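Uncharacterized protein (Sinorhizobium meliloti, PDB 3U5R) is of unknown function but belongs to the AhpC/TSA family of thioredoxin-fold proteins, and so probably has an antioxidant or oxidoreductase role. Local coordinates at residues I32-R37 and R154-H159; I98-A103 and L128-Q133. One frame throughout, in Å; residues are numbered along the deposited sequence.

Overall arrangement
The chain folds as a thioredoxin-like domain around a mixed five-stranded sheet. From the N terminus, the loop after strand 27-28 enters contact 1 at 32-37. The chain then builds the parallel strands 61-66 and 93-99. Contact 2 begins at the end of strand 93-99 and is closed by 128-133, after helix 111-121. The chain next runs antiparallel through strand 146-150, and 154-159 closes contact 1. Contact 2 therefore falls wholly within the longer loop of contact 1, and the two do not cross. They lie at opposite outer strands of the sheet, 156-160 and 127-129. Their centres are 22 Å apart, and their nearest atoms about 12 Å.

Contact 1: I32-R37 and R154-H159; sequences ITLGTR and RRLVYH
Gly35 and Thr36 pair with Leu156 where a type II turn, Thr33 to Thr36, docks on outer strand 156-160 of the thioredoxin-like sheet. Two backbone hydrogen bonds hold the turn. Gly35 N donates a hydrogen bond to Leu156 O at 2.8 Å. Leu156 N returns a bond to Thr36 O, also 2.8 Å. Gly35 has phi 103°, where a CB would jam against the preceding carbonyl oxygen. Within the turn, Thr36 OG1 donates to Thr33 O at 2.6 Å. Just beyond, a single bridge pairs Arg37 with Arg155.

Side-chain packing runs along the strand. With chi1 at -177°, Leu156 CG swings to the side opposite its backbone N, and CD2 meets Ile32 CG2 at 3.7 Å. The two side chains cross at about a right angle. Leu34 CD2 lies over the strand backbone, 3.8 Å from Val157 C. Ile32 CG1 sits 3.6 Å from His159 NE2, oblique to the ring. His159 ND1 is hydrogen-bonded to Phe147 O of strand 146-150.

Arg37 and Arg155 lie at the exposed end; Arg154 is buried beside them. Arg155 NE lies over one face of the Arg37 guanidinium, toward its rim, with the planes 34° apart. Two like charges lie close here, Arg37 NH1 and Arg155 NH2, and probably disfavour each other. Arg155 NE is bonded to Glu153 O. At the edge of the Arg37 group, NH2 comes 3.3 Å from Arg154 CB. One water bridges the segments, donating to Gly35 O and accepting from Arg155 NH1 at 3.0 Å, in the guanidinium plane.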
loop_
_atom_site.group_PDB
_atom_site.type_symbol
_atom_site.label_atom_id
_atom_site.label_comp_id
_atom_site.label_asym_id
_atom_site.label_seq_id
_atom_site.Cartn_x
_atom_site.Cartn_y
_atom_site.Cartn_z
ATOM N N ILE A 32 -11.193 -9.699 -1.335
ATOM C CA ILE A 32 -11.699 -9.080 -0.144
ATOM C C ILE A 32 -12.939 -8.384 -0.615
ATOM O O ILE A 32 -12.942 -7.708 -1.665
ATOM C CB ILE A 32 -10.688 -8.037 0.403
ATOM C CG1 ILE A 32 -9.299 -8.686 0.642
ATOM C CG2 ILE A 32 -11.259 -7.352 1.645
ATOM C CD1 ILE A 32 -9.166 -9.429 1.993
ATOM N N THR A 33 -13.994 -8.494 0.163
ATOM C CA THR A 33 -15.261 -7.960 -0.263
ATOM C C THR A 33 -15.240 -6.437 -0.277
ATOM O O THR A 33 -14.884 -5.840 0.732
ATOM C CB THR A 33 -16.364 -8.521 0.692
ATOM O OG1 THR A 33 -16.362 -9.939 0.448
ATOM C CG2 THR A 33 -17.730 -7.934 0.303
ATOM N N LEU A 34 -15.648 -5.814 -1.387
ATOM C CA LEU A 34 -15.764 -4.352 -1.373
ATOM C C LEU A 34 -16.754 -3.858 -0.296
ATOM O O LEU A 34 -17.812 -4.509 -0.078
ATOM C CB LEU A 34 -16.164 -3.795 -2.763
ATOM C CG LEU A 34 -15.138 -4.048 -3.876
ATOM C CD1 LEU A 34 -15.650 -3.437 -5.244
ATOM C CD2 LEU A 34 -13.738 -3.460 -3.445
ATOM N N GLY A 35 -16.420 -2.722 0.348
ATOM C CA GLY A 35 -17.237 -2.169 1.411
ATOM C C GLY A 35 -16.661 -2.430 2.778
ATOM O O GLY A 35 -17.042 -1.767 3.743
ATOM N N THR A 36 -15.731 -3.380 2.879
ATOM C CA THR A 36 -15.201 -3.744 4.159
ATOM C C THR A 36 -14.579 -2.476 4.772
ATOM O O THR A 36 -13.906 -1.682 4.063
ATOM C CB THR A 36 -14.121 -4.874 3.976
ATOM O OG1 THR A 36 -14.777 -5.994 3.365
ATOM C CG2 THR A 36 -13.519 -5.311 5.315
ATOM N N ARG A 37 -14.786 -2.267 6.066
ATOM C CA ARG A 37 -14.151 -1.122 6.774
ATOM C C ARG A 37 -12.617 -1.301 6.907
ATOM O O ARG A 37 -12.138 -2.416 7.049
ATOM C CB ARG A 37 -14.717 -1.051 8.178
ATOM C CG ARG A 37 -16.037 -0.385 8.224
ATOM C CD ARG A 37 -15.971 0.621 9.376
ATOM N NE ARG A 37 -15.208 1.832 9.006
ATOM C CZ ARG A 37 -15.666 3.066 9.217
ATOM N NH1 ARG A 37 -16.873 3.252 9.797
ATOM N NH2 ARG A 37 -14.932 4.120 8.869
ATOM N N ARG A 154 -14.275 5.364 4.920
ATOM C CA ARG A 154 -13.326 4.302 5.134
ATOM C C ARG A 154 -13.924 2.969 4.823
ATOM O O ARG A 154 -13.711 2.020 5.535
ATOM C CB ARG A 154 -12.689 4.366 6.518
ATOM C CG ARG A 154 -11.900 5.708 6.718
ATOM C CD ARG A 154 -10.777 5.897 5.654
ATOM N NE ARG A 154 -9.995 7.100 5.956
ATOM C CZ ARG A 154 -9.970 8.226 5.237
ATOM N NH1 ARG A 154 -10.605 8.336 4.046
ATOM N NH2 ARG A 154 -9.196 9.233 5.669
ATOM N N ARG A 155 -14.678 2.906 3.723
ATOM C CA ARG A 155 -15.122 1.632 3.203
ATOM C C ARG A 155 -14.279 1.270 1.973
ATOM O O ARG A 155 -13.997 2.162 1.144
ATOM C CB ARG A 155 -16.590 1.688 2.772
ATOM C CG ARG A 155 -17.494 2.349 3.816
ATOM C CD ARG A 155 -17.367 1.676 5.237
ATOM N NE ARG A 155 -18.062 2.508 6.255
ATOM C CZ ARG A 155 -19.336 2.332 6.708
ATOM N NH1 ARG A 155 -20.121 1.284 6.306
ATOM N NH2 ARG A 155 -19.842 3.219 7.601
ATOM N N LEU A 156 -13.954 -0.015 1.824
ATOM C CA LEU A 156 -13.048 -0.419 0.719
ATOM C C LEU A 156 -13.703 -0.249 -0.644
ATOM O O LEU A 156 -14.783 -0.803 -0.898
ATOM C CB LEU A 156 -12.607 -1.872 0.885
ATOM C CG LEU A 156 -11.599 -2.463 -0.133
ATOM C CD1 LEU A 156 -10.206 -1.836 0.031
ATOM C CD2 LEU A 156 -11.493 -4.001 0.080
ATOM N N VAL A 157 -13.081 0.526 -1.532
ATOM C CA VAL A 157 -13.638 0.759 -2.858
ATOM C C VAL A 157 -12.801 0.234 -3.962
ATOM O O VAL A 157 -13.311 0.046 -5.073
ATOM C CB VAL A 157 -13.909 2.246 -3.155
ATOM C CG1 VAL A 157 -15.158 2.771 -2.313
ATOM C CG2 VAL A 157 -12.631 3.179 -2.828
ATOM N N TYR A 158 -11.499 0.022 -3.709
ATOM C CA TYR A 158 -10.686 -0.596 -4.756
ATOM C C TYR A 158 -9.642 -1.446 -4.080
ATOM O O TYR A 158 -9.055 -1.018 -3.079
ATOM C CB TYR A 158 -10.010 0.470 -5.679
ATOM C CG TYR A 158 -9.046 -0.130 -6.720
ATOM C CD1 TYR A 158 -9.515 -0.478 -7.991
ATOM C CD2 TYR A 158 -7.693 -0.365 -6.433
ATOM C CE1 TYR A 158 -8.655 -1.042 -8.982
ATOM C CE2 TYR A 158 -6.792 -0.923 -7.434
ATOM C CZ TYR A 158 -7.292 -1.255 -8.671
ATOM O OH TYR A 158 -6.526 -1.803 -9.621
ATOM N N HIS A 159 -9.447 -2.655 -4.610
ATOM C CA HIS A 159 -8.491 -3.599 -4.092
ATOM C C HIS A 159 -7.905 -4.290 -5.305
ATOM O O HIS A 159 -8.562 -5.046 -5.994
ATOM C CB HIS A 159 -9.118 -4.592 -3.069
ATOM C CG HIS A 159 -8.159 -5.605 -2.546
ATOM N ND1 HIS A 159 -6.863 -5.281 -2.190
ATOM C CD2 HIS A 159 -8.268 -6.940 -2.379
ATOM C CE1 HIS A 159 -6.234 -6.362 -1.793
ATOM N NE2 HIS A 159 -7.068 -7.382 -1.893
HETATM O O HOH W 1 -19.945 -0.647 4.014
#

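Contact 2: I98-A103 and L128-Q133; sequences INSNDA and LKDASQ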
loop_
_atom_site.group_PDB
_atom_site.type_symbol
_atom_site.label_atom_id
_atom_site.label_comp_id
_atom_site.label_asym_id
_atom_site.label_seq_id
_atom_site.Cartn_x
_atom_site.Cartn_y
_atom_site.Cartn_z
ATOM N N ILE A 98 3.034 0.060 4.474
ATOM C CA ILE A 98 3.303 -0.788 5.632
ATOM C C ILE A 98 4.206 -1.957 5.174
ATOM O O ILE A 98 3.941 -2.588 4.161
ATOM C CB ILE A 98 1.991 -1.375 6.244
ATOM C CG1 ILE A 98 1.117 -0.234 6.795
ATOM C CG2 ILE A 98 2.332 -2.392 7.389
ATOM C CD1 ILE A 98 -0.350 -0.688 7.127
ATOM N N ASN A 99 5.265 -2.207 5.900
ATOM C CA ASN A 99 6.125 -3.330 5.586
ATOM C C ASN A 99 5.855 -4.334 6.699
ATOM O O ASN A 99 6.260 -4.083 7.868
ATOM C CB ASN A 99 7.587 -2.868 5.617
ATOM C CG ASN A 99 8.523 -3.940 5.217
ATOM O OD1 ASN A 99 8.417 -5.102 5.684
ATOM N ND2 ASN A 99 9.438 -3.600 4.302
ATOM N N SER A 100 5.175 -5.431 6.389
ATOM C CA SER A 100 4.875 -6.449 7.412
ATOM C C SER A 100 5.785 -7.652 7.341
ATOM O O SER A 100 5.542 -8.621 8.051
ATOM C CB SER A 100 3.456 -7.004 7.288
ATOM O OG SER A 100 2.588 -5.927 7.245
ATOM N N ASN A 101 6.830 -7.579 6.515
ATOM C CA ASN A 101 7.655 -8.742 6.304
ATOM C C ASN A 101 8.590 -9.048 7.521
ATOM O O ASN A 101 9.150 -8.139 8.159
ATOM C CB ASN A 101 8.477 -8.577 5.026
ATOM C CG ASN A 101 7.679 -8.855 3.752
ATOM O OD1 ASN A 101 8.200 -8.689 2.659
ATOM N ND2 ASN A 101 6.445 -9.275 3.873
ATOM N N ASP A 102 8.776 -10.336 7.790
ATOM C CA ASP A 102 9.568 -10.763 8.948
ATOM C C ASP A 102 11.053 -10.396 8.759
ATOM O O ASP A 102 11.748 -10.918 7.856
ATOM C CB ASP A 102 9.368 -12.255 9.108
ATOM C CG ASP A 102 10.349 -12.907 10.097
ATOM O OD1 ASP A 102 11.238 -12.250 10.695
ATOM O OD2 ASP A 102 10.205 -14.154 10.244
ATOM N N ALA A 103 11.540 -9.465 9.584
ATOM C CA ALA A 103 12.813 -8.865 9.266
ATOM C C ALA A 103 13.983 -9.665 9.885
ATOM O O ALA A 103 15.146 -9.368 9.586
ATOM C CB ALA A 103 12.847 -7.431 9.697
ATOM N N LEU A 128 5.632 2.533 7.278
ATOM C CA LEU A 128 5.645 2.067 8.659
ATOM C C LEU A 128 5.997 0.621 8.765
ATOM O O LEU A 128 5.734 -0.149 7.843
ATOM C CB LEU A 128 4.229 2.232 9.196
ATOM C CG LEU A 128 3.710 3.654 8.965
ATOM C CD1 LEU A 128 2.287 3.778 9.496
ATOM C CD2 LEU A 128 4.651 4.744 9.641
ATOM N N LYS A 129 6.515 0.208 9.913
ATOM C CA LYS A 129 6.794 -1.221 10.127
ATOM C C LYS A 129 5.684 -1.923 10.915
ATOM O O LYS A 129 5.362 -1.453 12.017
ATOM C CB LYS A 129 8.092 -1.407 10.879
ATOM C CG LYS A 129 8.453 -2.902 11.073
ATOM C CD LYS A 129 8.992 -3.467 9.784
ATOM C CE LYS A 129 9.019 -4.999 9.923
ATOM N NZ LYS A 129 9.283 -5.474 8.533
ATOM N N ASP A 130 5.144 -3.059 10.400
ATOM C CA ASP A 130 4.113 -3.889 11.133
ATOM C C ASP A 130 4.802 -5.157 11.699
ATOM O O ASP A 130 4.661 -6.235 11.125
ATOM C CB ASP A 130 2.932 -4.180 10.171
ATOM C CG ASP A 130 1.944 -5.254 10.641
ATOM O OD1 ASP A 130 1.653 -5.371 11.836
ATOM O OD2 ASP A 130 1.409 -5.987 9.751
ATOM N N ALA A 131 5.585 -4.990 12.782
ATOM C CA ALA A 131 6.475 -6.053 13.308
ATOM C C ALA A 131 5.743 -7.300 13.738
ATOM O O ALA A 131 6.225 -8.371 13.470
ATOM C CB ALA A 131 7.405 -5.532 14.531
ATOM N N SER A 132 4.587 -7.160 14.387
ATOM C CA SER A 132 3.808 -8.325 14.832
ATOM C C SER A 132 2.975 -8.985 13.707
ATOM O O SER A 132 2.460 -10.099 13.885
ATOM C CB SER A 132 2.862 -7.926 15.998
ATOM O OG SER A 132 1.738 -7.238 15.475
ATOM N N GLN A 133 2.867 -8.284 12.563
ATOM C CA GLN A 133 2.031 -8.693 11.392
ATOM C C GLN A 133 0.575 -8.719 11.712
ATOM O O GLN A 133 -0.204 -9.186 10.899
ATOM C CB GLN A 133 2.497 -10.043 10.759
ATOM C CG GLN A 133 4.040 -10.122 10.770
ATOM C CD GLN A 133 4.584 -11.336 10.056
ATOM O OE1 GLN A 133 4.240 -12.451 10.417
ATOM N NE2 GLN A 133 5.424 -11.123 9.020
HETATM O O HOH W 2 7.355 -8.443 10.826
#
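The contact joins the two parallel strands of a beta-alpha-beta unit, strand 93-99, helix 111-121 and strand 127-129, at the strand ends in the thioredoxin-like fold. Asn99 N bonds to Leu128 O at 2.9 Å. Asp130 N continues the ladder to Asn99 O.

Asn99 OD1 closes an Asx turn with Asn101 N. The same oxygen accepts a hydrogen bond from Lys129 NZ, which stands above its carbonyl plane at 3.0 Å. Asn99 ND2 is held by Glu109 OE1. Lys129 bends at chi2 (77°), bringing its amine back over Asn99. NZ also reaches Asn101 O at 2.7 Å, on a lone pair, and Glu109 O. A methionine here would probably leave Asn101 O and Glu109 O without the amine that joins them and Asn99 OD1 with one donor fewer.

On the face of Ile98 and Leu128, Ile98 CG2 packs on Asp130 CB at 3.4 Å. Past the strand ends, Ser100 OG donates to the anti lone pair of Asp130 OD2, which also accepts from Ala136 N in helix 134-139. Gln133, the N-cap residue of that helix, sends NE2 to Ser100 O at 2.7 Å, with the oxygen near its amide plane.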